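Local coordinates for Mll7089 protein (Mesorhizobium loti, PDB 2OZ8), which is of unknown function but, as a putative mandelate racemase relative in the enolase superfamily, probably binds magnesium and may act as a hydro-lyase, at residues 7-12 against 37-42; 15-20 against 29-34; 138-143 against 319-324. One frame throughout, in Å; residues are numbered along the deposited sequence.

Interaction 1 of 3, residues 7-12 against 37-42; sequences HFRITR and ELVSES
R9 and E37 face each other on one side of the antiparallel pair formed by strands 5-17 and 27-40, and their charged ends are set nearly at right angles: the guanidinium and carboxylate planes lie 79° apart. R9 NH1 donates to E37 OE2 at 3.0 Å in a salt bridge. The acceptor lies close to the guanidinium plane, whereas NH1 comes in from above the carboxylate rather than at its rim. The arginine chain bends at its third torsion (chi3 -67°), which turns the guanidinium edge toward the carboxylate, with R9 CD 3.3 Å from E37 OE2. Beside it, the CG2 branch of V39 touches R9 NH2 at 3.7 Å, a single apolar contact next to the charged pair. On the other face of the sheet, F8 uses only its CB, 3.8 Å from L38 CD2; with CG held between the backbone N and the carbonyl carbon (chi1 81°), the ring leaves the strand partner and packs against helix 60-70 and W72. Beneath these side chains the backbones are laced at H7-V39 and R9-E37, where R9 N reaches E37 O at 2.8 Å and E37 N reaches R9 O at 2.9 Å. E37 OE2 also accepts a hydrogen bond from a water, which in turn lies 2.7 Å from T11 OG1 in a second hydrogen bond, while OE1 forms a salt bridge to R355. The buried carboxylate is thus met by two arginines and a water, a setting that would be expected to favour its ionised form.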
loop_
_atom_site.group_PDB
_atom_site.type_symbol
_atom_site.label_atom_id
_atom_site.label_comp_id
_atom_site.label_asym_id
_atom_site.label_seq_id
_atom_site.Cartn_x
_atom_site.Cartn_y
_atom_site.Cartn_z
ATOM N N HIS A 7 38.282 2.276 36.820
ATOM C CA HIS A 7 39.130 3.122 35.984
ATOM C C HIS A 7 38.969 2.759 34.492
ATOM O O HIS A 7 38.475 1.673 34.160
ATOM C CB HIS A 7 40.625 2.961 36.343
ATOM C CG HIS A 7 40.918 2.819 37.807
ATOM N ND1 HIS A 7 41.297 3.883 38.598
ATOM C CD2 HIS A 7 40.934 1.729 38.612
ATOM C CE1 HIS A 7 41.520 3.462 39.830
ATOM N NE2 HIS A 7 41.312 2.156 39.864
ATOM N N PHE A 8 39.415 3.665 33.612
ATOM C CA PHE A 8 39.585 3.391 32.208
ATOM C C PHE A 8 40.983 3.796 31.714
ATOM O O PHE A 8 41.612 4.672 32.283
ATOM C CB PHE A 8 38.478 4.069 31.388
ATOM C CG PHE A 8 38.710 5.511 31.127
ATOM C CD1 PHE A 8 39.552 5.912 30.100
ATOM C CD2 PHE A 8 38.081 6.473 31.902
ATOM C CE1 PHE A 8 39.790 7.292 29.841
ATOM C CE2 PHE A 8 38.302 7.856 31.674
ATOM C CZ PHE A 8 39.172 8.264 30.636
ATOM N N ARG A 9 41.454 3.202 30.619
ATOM C CA ARG A 9 42.799 3.489 30.116
ATOM C C ARG A 9 42.742 3.609 28.589
ATOM O O ARG A 9 42.148 2.754 27.936
ATOM C CB ARG A 9 43.714 2.346 30.546
ATOM C CG ARG A 9 45.240 2.601 30.640
ATOM C CD ARG A 9 45.982 1.240 31.009
ATOM N NE ARG A 9 45.681 0.747 32.377
ATOM C CZ ARG A 9 45.252 -0.482 32.725
ATOM N NH1 ARG A 9 45.041 -1.446 31.825
ATOM N NH2 ARG A 9 45.039 -0.748 34.018
ATOM N N ILE A 10 43.327 4.663 28.013
ATOM C CA ILE A 10 43.362 4.812 26.561
ATOM C C ILE A 10 44.785 4.762 26.000
ATOM O O ILE A 10 45.650 5.577 26.359
ATOM C CB ILE A 10 42.683 6.105 26.078
ATOM C CG1 ILE A 10 41.267 6.282 26.685
ATOM C CG2 ILE A 10 42.670 6.175 24.505
ATOM C CD1 ILE A 10 40.170 5.484 26.031
ATOM N N THR A 11 45.044 3.828 25.098
ATOM C CA THR A 11 46.342 3.804 24.458
ATOM C C THR A 11 46.212 4.073 22.977
ATOM O O THR A 11 45.606 3.274 22.254
ATOM C CB THR A 11 47.076 2.475 24.691
ATOM O OG1 THR A 11 47.018 2.144 26.078
ATOM C CG2 THR A 11 48.500 2.617 24.312
ATOM N N ARG A 12 46.812 5.176 22.531
ATOM C CA ARG A 12 46.713 5.606 21.152
ATOM C C ARG A 12 47.790 4.988 20.246
ATOM O O ARG A 12 48.960 4.983 20.606
ATOM C CB ARG A 12 46.768 7.114 21.117
ATOM C CG ARG A 12 46.397 7.727 19.821
ATOM C CD ARG A 12 46.851 9.158 19.772
ATOM N NE ARG A 12 46.547 9.786 18.487
ATOM C CZ ARG A 12 47.282 9.654 17.387
ATOM N NH1 ARG A 12 48.388 8.909 17.400
ATOM N NH2 ARG A 12 46.931 10.295 16.280
ATOM N N GLU A 37 40.559 0.347 27.659
ATOM C CA GLU A 37 40.579 -0.697 28.671
ATOM C C GLU A 37 39.706 -0.246 29.806
ATOM O O GLU A 37 39.837 0.893 30.298
ATOM C CB GLU A 37 41.969 -1.007 29.149
ATOM C CG GLU A 37 42.784 -1.901 28.210
ATOM C CD GLU A 37 44.247 -1.988 28.646
ATOM O OE1 GLU A 37 44.769 -3.103 28.827
ATOM O OE2 GLU A 37 44.867 -0.927 28.830
ATOM N N LEU A 38 38.762 -1.121 30.156
ATOM C CA LEU A 38 37.841 -0.831 31.246
ATOM C C LEU A 38 38.168 -1.789 32.384
ATOM O O LEU A 38 38.099 -2.994 32.214
ATOM C CB LEU A 38 36.388 -0.951 30.787
ATOM C CG LEU A 38 35.894 -0.062 29.638
ATOM C CD1 LEU A 38 34.444 -0.433 29.187
ATOM C CD2 LEU A 38 36.053 1.430 29.985
ATOM N N VAL A 39 38.559 -1.222 33.525
ATOM C CA VAL A 39 39.042 -1.981 34.690
ATOM C C VAL A 39 37.976 -2.009 35.745
ATOM O O VAL A 39 37.442 -0.961 36.099
ATOM C CB VAL A 39 40.331 -1.342 35.304
ATOM C CG1 VAL A 39 41.001 -2.306 36.249
ATOM C CG2 VAL A 39 41.357 -0.929 34.187
ATOM N N SER A 40 37.634 -3.203 36.233
ATOM C CA SER A 40 36.733 -3.286 37.389
ATOM C C SER A 40 37.512 -3.406 38.689
ATOM O O SER A 40 38.732 -3.507 38.680
ATOM C CB SER A 40 35.696 -4.410 37.245
ATOM O OG SER A 40 36.182 -5.641 37.743
ATOM N N GLU A 41 36.820 -3.411 39.815
ATOM C CA GLU A 41 37.534 -3.604 41.090
ATOM C C GLU A 41 37.909 -5.076 41.469
ATOM O O GLU A 41 38.664 -5.317 42.402
ATOM C CB GLU A 41 36.907 -2.773 42.239
ATOM C CG GLU A 41 35.406 -2.818 42.322
ATOM C CD GLU A 41 34.800 -1.564 42.981
ATOM O OE1 GLU A 41 35.392 -0.463 42.828
ATOM O OE2 GLU A 41 33.726 -1.689 43.621
ATOM N N SER A 42 37.434 -6.053 40.707
ATOM C CA SER A 42 37.992 -7.402 40.800
ATOM C C SER A 42 39.333 -7.488 40.105
ATOM O O SER A 42 39.992 -8.509 40.164
ATOM C CB SER A 42 37.058 -8.414 40.151
ATOM O OG SER A 42 36.933 -8.144 38.770
HETATM O O HOH W 1 44.587 1.247 26.769
#

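Interaction 2 of 3, residues 15-20 against 29-34; sequences FARDRV and DDVNVA
The backbone N of R17 donates to D29 O at 2.7 Å in a nearly straight bond (170° at the hydrogen), although it approaches from above the carbonyl plane. This is the last rung on the way to the corner that the chain turns at D18 and R19. The same arginine takes a second backbone carbonyl with its side chain: NE donates to D30 O at 2.9 Å, also from above that carbonyl's plane. With CG anti to the carbonyl carbon (chi1 -74°) and the chain extended to NE, the arginine passes across the V31 side chain at about a right angle and brings NE to that oxygen. V31 CG2 rests on it, 3.4 Å from R17 CG, and lies over one face of the guanidinium towards its rim. NH1 goes on to Q321 OE1.

V31 is shared. While CG2 supports the arginine, its CB sits over the centre of the F15 ring, 3.8 Å from the centroid, in a CH-pi contact; V31 CG1 adds an apolar contact at 3.7 Å to F15 CZ. V33 CG1 extends this patch to F15 CE2, and H325 meets the ring edge-to-face. F15 and V31 form a hydrogen-bonded antiparallel pair, in which F15 N donates to V31 O at 3.1 Å and V31 N to F15 O at 2.8 Å; at the neighbouring A16-D30 pair the side chains diverge.

In the N-terminal capping domain of this enolase-superfamily fold, strands 5-17 and 27-40 form an antiparallel pair whose connection, carrying the short strand 20-22, probably corresponds to the mobile loop that in relatives reaches over the mouth of the barrel.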
loop_
_atom_site.group_PDB
_atom_site.type_symbol
_atom_site.label_atom_id
_atom_site.label_comp_id
_atom_site.label_asym_id
_atom_site.label_seq_id
_atom_site.Cartn_x
_atom_site.Cartn_y
_atom_site.Cartn_z
ATOM N N PHE A 15 49.892 4.122 12.859
ATOM C CA PHE A 15 50.958 3.447 12.122
ATOM C C PHE A 15 50.648 3.194 10.652
ATOM O O PHE A 15 49.494 3.149 10.264
ATOM C CB PHE A 15 51.336 2.148 12.810
ATOM C CG PHE A 15 50.179 1.174 13.031
ATOM C CD1 PHE A 15 49.971 0.090 12.148
ATOM C CD2 PHE A 15 49.345 1.280 14.163
ATOM C CE1 PHE A 15 48.972 -0.902 12.398
ATOM C CE2 PHE A 15 48.312 0.335 14.415
ATOM C CZ PHE A 15 48.134 -0.768 13.516
ATOM N N ALA A 16 51.704 3.029 9.851
ATOM C CA ALA A 16 51.606 2.695 8.422
ATOM C C ALA A 16 51.121 1.274 8.239
ATOM O O ALA A 16 51.421 0.381 9.066
ATOM C CB ALA A 16 52.966 2.880 7.709
ATOM N N ARG A 17 50.358 1.079 7.159
ATOM C CA ARG A 17 49.924 -0.252 6.729
ATOM C C ARG A 17 50.995 -0.888 5.859
ATOM O O ARG A 17 51.851 -0.196 5.330
ATOM C CB ARG A 17 48.611 -0.160 5.944
ATOM C CG ARG A 17 47.408 0.112 6.829
ATOM C CD ARG A 17 46.141 0.300 5.987
ATOM N NE ARG A 17 45.011 0.726 6.807
ATOM C CZ ARG A 17 44.143 -0.106 7.369
ATOM N NH1 ARG A 17 44.263 -1.426 7.224
ATOM N NH2 ARG A 17 43.149 0.383 8.090
ATOM N N ASP A 18 50.915 -2.206 5.710
ATOM C CA ASP A 18 51.772 -2.945 4.789
ATOM C C ASP A 18 51.371 -2.880 3.298
ATOM O O ASP A 18 52.178 -3.208 2.439
ATOM C CB ASP A 18 51.941 -4.398 5.258
ATOM C CG ASP A 18 50.644 -5.210 5.212
ATOM O OD1 ASP A 18 49.503 -4.670 5.441
ATOM O OD2 ASP A 18 50.793 -6.438 4.938
ATOM N N ARG A 19 50.151 -2.437 3.003
ATOM C CA ARG A 19 49.654 -2.272 1.638
ATOM C C ARG A 19 48.606 -1.173 1.681
ATOM O O ARG A 19 48.071 -0.874 2.754
ATOM C CB ARG A 19 48.992 -3.572 1.154
ATOM C CG ARG A 19 47.620 -3.845 1.759
ATOM C CD ARG A 19 47.017 -5.202 1.386
ATOM N NE ARG A 19 46.665 -5.932 2.608
ATOM C CZ ARG A 19 45.471 -6.343 2.998
ATOM N NH1 ARG A 19 44.369 -6.222 2.290
ATOM N NH2 ARG A 19 45.415 -6.972 4.131
ATOM N N VAL A 20 48.275 -0.600 0.528
ATOM C CA VAL A 20 47.112 0.286 0.448
ATOM C C VAL A 20 45.834 -0.542 0.506
ATOM O O VAL A 20 45.737 -1.596 -0.175
ATOM C CB VAL A 20 47.109 1.193 -0.841
ATOM C CG1 VAL A 20 45.891 2.134 -0.851
ATOM C CG2 VAL A 20 48.356 2.063 -0.881
ATOM N N ASP A 29 46.408 4.177 3.644
ATOM C CA ASP A 29 47.672 3.478 3.902
ATOM C C ASP A 29 48.175 3.536 5.370
ATOM O O ASP A 29 49.306 3.121 5.673
ATOM C CB ASP A 29 48.729 3.963 2.934
ATOM C CG ASP A 29 48.968 5.439 3.024
ATOM O OD1 ASP A 29 48.438 6.106 3.921
ATOM O OD2 ASP A 29 49.695 5.958 2.167
ATOM N N ASP A 30 47.330 4.030 6.282
ATOM C CA ASP A 30 47.667 4.085 7.718
ATOM C C ASP A 30 46.495 3.559 8.549
ATOM O O ASP A 30 45.436 3.309 8.036
ATOM C CB ASP A 30 48.011 5.515 8.150
ATOM C CG ASP A 30 46.855 6.502 7.896
ATOM O OD1 ASP A 30 45.738 6.046 7.570
ATOM O OD2 ASP A 30 47.046 7.730 7.987
ATOM N N VAL A 31 46.730 3.380 9.839
ATOM C CA VAL A 31 45.766 2.861 10.772
ATOM C C VAL A 31 45.748 3.820 11.945
ATOM O O VAL A 31 46.795 4.191 12.461
ATOM C CB VAL A 31 46.200 1.527 11.276
ATOM C CG1 VAL A 31 45.149 0.954 12.210
ATOM C CG2 VAL A 31 46.476 0.589 10.110
ATOM N N ASN A 32 44.560 4.213 12.366
ATOM C CA ASN A 32 44.388 5.096 13.502
ATOM C C ASN A 32 43.480 4.424 14.506
ATOM O O ASN A 32 42.323 4.202 14.201
ATOM C CB ASN A 32 43.798 6.397 13.017
ATOM C CG ASN A 32 44.871 7.368 12.543
ATOM O OD1 ASN A 32 45.458 8.086 13.344
ATOM N ND2 ASN A 32 45.105 7.414 11.250
ATOM N N VAL A 33 44.010 4.031 15.670
ATOM C CA VAL A 33 43.282 3.154 16.593
ATOM C C VAL A 33 43.783 3.333 18.023
ATOM O O VAL A 33 44.985 3.512 18.253
ATOM C CB VAL A 33 43.319 1.656 16.140
ATOM C CG1 VAL A 33 44.733 1.048 16.200
ATOM C CG2 VAL A 33 42.371 0.813 16.915
ATOM N N ALA A 34 42.843 3.338 18.977
ATOM C CA ALA A 34 43.168 3.405 20.378
ATOM C C ALA A 34 42.499 2.254 21.149
ATOM O O ALA A 34 41.319 1.928 20.920
ATOM C CB ALA A 34 42.779 4.754 20.959
#

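Interaction 3 of 3, residues 138-143 against 319-324; sequences SGLDFH and SFQNFD
L140 projects from its loop towards S319, and the fork of the leucine lies against one side of the serine side chain. L140 CB is still 5.1 Å from S319 OG and serves as the stem. CG, anti to the carbonyl carbon (chi1 -47°), brings the fork to 3.6 Å from S319 OG. From there L140 CD1 reaches farthest across, meeting S319 CB at 3.5 Å and then, more loosely, Q321 OE1 at 4.1 Å, while L140 CD2 lies 3.7 Å from S319 OG on the other prong. Both methyls lie against the same side of the hydroxyl, whose hydrogen-bond partner is N297 OD1. Q321 OE1, likewise beside the leucine, accepts from R17 NH1.

The backbone of L140 adopts a left-handed conformation, as does that of F320. The two loops come closest at S138 and S319, where S319 CA points its hydrogen at S138 O, 3.2 Å away (143° at the hydrogen). The same carbonyl oxygen lies near the plane of the F320 ring, at its edge, 4.4 Å from F320 CD2. S138 OG is hydrogen-bonded to E317 OE2, so each serine hydroxyl has a partner in the surrounding framework.

S138 ends strand 132-138 and S319 follows strand 313-318, the parallel neighbours that close the ring of barrel strands. The contact thus lies at their C-terminal ends, with F320 resting on A156 of helix 146-158, L140 touching K167 of strand 163-167, and the L140 backbone hydrogen-bonded to G22 of strand 20-22.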
loop_
_atom_site.group_PDB
_atom_site.type_symbol
_atom_site.label_atom_id
_atom_site.label_comp_id
_atom_site.label_asym_id
_atom_site.label_seq_id
_atom_site.Cartn_x
_atom_site.Cartn_y
_atom_site.Cartn_z
ATOM N N SER A 138 39.235 -11.305 2.155
ATOM C CA SER A 138 38.770 -10.044 1.646
ATOM C C SER A 138 39.946 -9.106 1.441
ATOM O O SER A 138 40.664 -8.769 2.361
ATOM C CB SER A 138 37.770 -9.481 2.630
ATOM O OG SER A 138 37.356 -8.201 2.272
ATOM N N GLY A 139 40.130 -8.669 0.220
ATOM C CA GLY A 139 41.353 -8.017 -0.186
ATOM C C GLY A 139 41.394 -6.537 0.077
ATOM O O GLY A 139 42.475 -6.008 0.274
ATOM N N LEU A 140 40.229 -5.872 0.123
ATOM C CA LEU A 140 40.163 -4.385 0.269
ATOM C C LEU A 140 41.088 -3.799 -0.807
ATOM O O LEU A 140 41.893 -2.888 -0.568
ATOM C CB LEU A 140 40.556 -3.942 1.708
ATOM C CG LEU A 140 39.918 -4.706 2.898
ATOM C CD1 LEU A 140 40.422 -4.239 4.268
ATOM C CD2 LEU A 140 38.350 -4.666 2.892
ATOM N N ASP A 141 40.950 -4.380 -2.000
ATOM C CA ASP A 141 42.009 -4.440 -3.039
ATOM C C ASP A 141 41.791 -3.489 -4.145
ATOM O O ASP A 141 42.401 -3.653 -5.156
ATOM C CB ASP A 141 42.012 -5.819 -3.714
ATOM C CG ASP A 141 40.620 -6.168 -4.314
ATOM O OD1 ASP A 141 39.787 -6.616 -3.516
ATOM O OD2 ASP A 141 40.352 -5.931 -5.533
ATOM N N PHE A 142 40.923 -2.518 -3.998
ATOM C CA PHE A 142 40.603 -1.663 -5.121
ATOM C C PHE A 142 41.824 -0.898 -5.639
ATOM O O PHE A 142 41.910 -0.559 -6.816
ATOM C CB PHE A 142 39.508 -0.675 -4.716
ATOM C CG PHE A 142 38.903 0.063 -5.862
ATOM C CD1 PHE A 142 37.884 -0.546 -6.646
ATOM C CD2 PHE A 142 39.354 1.337 -6.189
ATOM C CE1 PHE A 142 37.291 0.123 -7.738
ATOM C CE2 PHE A 142 38.781 2.045 -7.273
ATOM C CZ PHE A 142 37.754 1.432 -8.072
ATOM N N HIS A 143 42.780 -0.615 -4.761
ATOM C CA HIS A 143 43.891 0.258 -5.138
ATOM C C HIS A 143 45.146 -0.534 -5.396
ATOM O O HIS A 143 46.133 0.003 -5.903
ATOM C CB HIS A 143 44.104 1.314 -4.077
ATOM C CG HIS A 143 42.978 2.283 -4.003
ATOM N ND1 HIS A 143 42.676 3.140 -5.034
ATOM C CD2 HIS A 143 42.056 2.511 -3.043
ATOM C CE1 HIS A 143 41.619 3.862 -4.713
ATOM N NE2 HIS A 143 41.226 3.502 -3.507
ATOM N N SER A 319 40.594 -9.733 6.491
ATOM C CA SER A 319 41.190 -8.836 5.496
ATOM C C SER A 319 42.722 -8.726 5.546
ATOM O O SER A 319 43.308 -7.862 4.926
ATOM C CB SER A 319 40.562 -7.460 5.595
ATOM O OG SER A 319 39.208 -7.490 5.149
ATOM N N PHE A 320 43.353 -9.622 6.304
ATOM C CA PHE A 320 44.803 -9.683 6.358
ATOM C C PHE A 320 45.451 -8.371 6.784
ATOM O O PHE A 320 46.552 -8.089 6.363
ATOM C CB PHE A 320 45.382 -10.195 5.010
ATOM C CG PHE A 320 44.831 -11.519 4.615
ATOM C CD1 PHE A 320 45.455 -12.676 5.013
ATOM C CD2 PHE A 320 43.639 -11.612 3.860
ATOM C CE1 PHE A 320 44.946 -13.894 4.682
ATOM C CE2 PHE A 320 43.109 -12.858 3.524
ATOM C CZ PHE A 320 43.753 -13.990 3.954
ATOM N N GLN A 321 44.797 -7.592 7.637
ATOM C CA GLN A 321 45.413 -6.329 8.107
ATOM C C GLN A 321 46.634 -6.560 9.076
ATOM O O GLN A 321 46.729 -7.611 9.733
ATOM C CB GLN A 321 44.343 -5.414 8.692
ATOM C CG GLN A 321 43.384 -4.873 7.623
ATOM C CD GLN A 321 42.124 -4.286 8.197
ATOM O OE1 GLN A 321 41.831 -3.109 7.979
ATOM N NE2 GLN A 321 41.354 -5.109 8.944
ATOM N N ASN A 322 47.594 -5.634 9.101
ATOM C CA ASN A 322 48.783 -5.810 9.959
ATOM C C ASN A 322 48.464 -5.301 11.360
ATOM O O ASN A 322 48.891 -4.219 11.724
ATOM C CB ASN A 322 50.023 -5.114 9.403
ATOM C CG ASN A 322 49.860 -3.592 9.320
ATOM O OD1 ASN A 322 48.748 -3.100 9.091
ATOM N ND2 ASN A 322 50.970 -2.835 9.499
ATOM N N PHE A 323 47.734 -6.107 12.130
ATOM C CA PHE A 323 47.176 -5.719 13.447
ATOM C C PHE A 323 47.649 -6.642 14.575
ATOM O O PHE A 323 47.525 -6.311 15.717
ATOM C CB PHE A 323 45.615 -5.765 13.436
ATOM C CG PHE A 323 44.944 -4.691 12.600
ATOM C CD1 PHE A 323 45.659 -3.630 12.062
ATOM C CD2 PHE A 323 43.572 -4.736 12.376
ATOM C CE1 PHE A 323 45.006 -2.615 11.277
ATOM C CE2 PHE A 323 42.921 -3.757 11.621
ATOM C CZ PHE A 323 43.638 -2.680 11.084
ATOM N N ASP A 324 48.167 -7.808 14.256
ATOM C CA ASP A 324 48.320 -8.854 15.255
ATOM C C ASP A 324 49.334 -8.494 16.349
ATOM O O ASP A 324 49.234 -8.971 17.487
ATOM C CB ASP A 324 48.710 -10.181 14.573
ATOM C CG ASP A 324 47.570 -10.797 13.744
ATOM O OD1 ASP A 324 46.506 -10.153 13.489
ATOM O OD2 ASP A 324 47.736 -11.959 13.343
#

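Overall arrangement
Interactions 1 and 2 belong to one antiparallel sheet and use the same two strands, 5-17 and 27-40; their centres are about 24 Å apart, and interaction 2 is nested inside the loop that interaction 1 closes. Between them, A34 packs against I10 and T11. Interaction 3 comes later in the chain and joins loops after the first and last strands of the barrel. Its centre lies about 10 Å from that of interaction 2 and about 29 Å from that of interaction 1. R17 and R19 reach from the sheet to the 319-324 loop, so the hairpin's inner end docks on the barrel mouth, where enolase-superfamily relatives carry their active site, while interaction 1 stays remote.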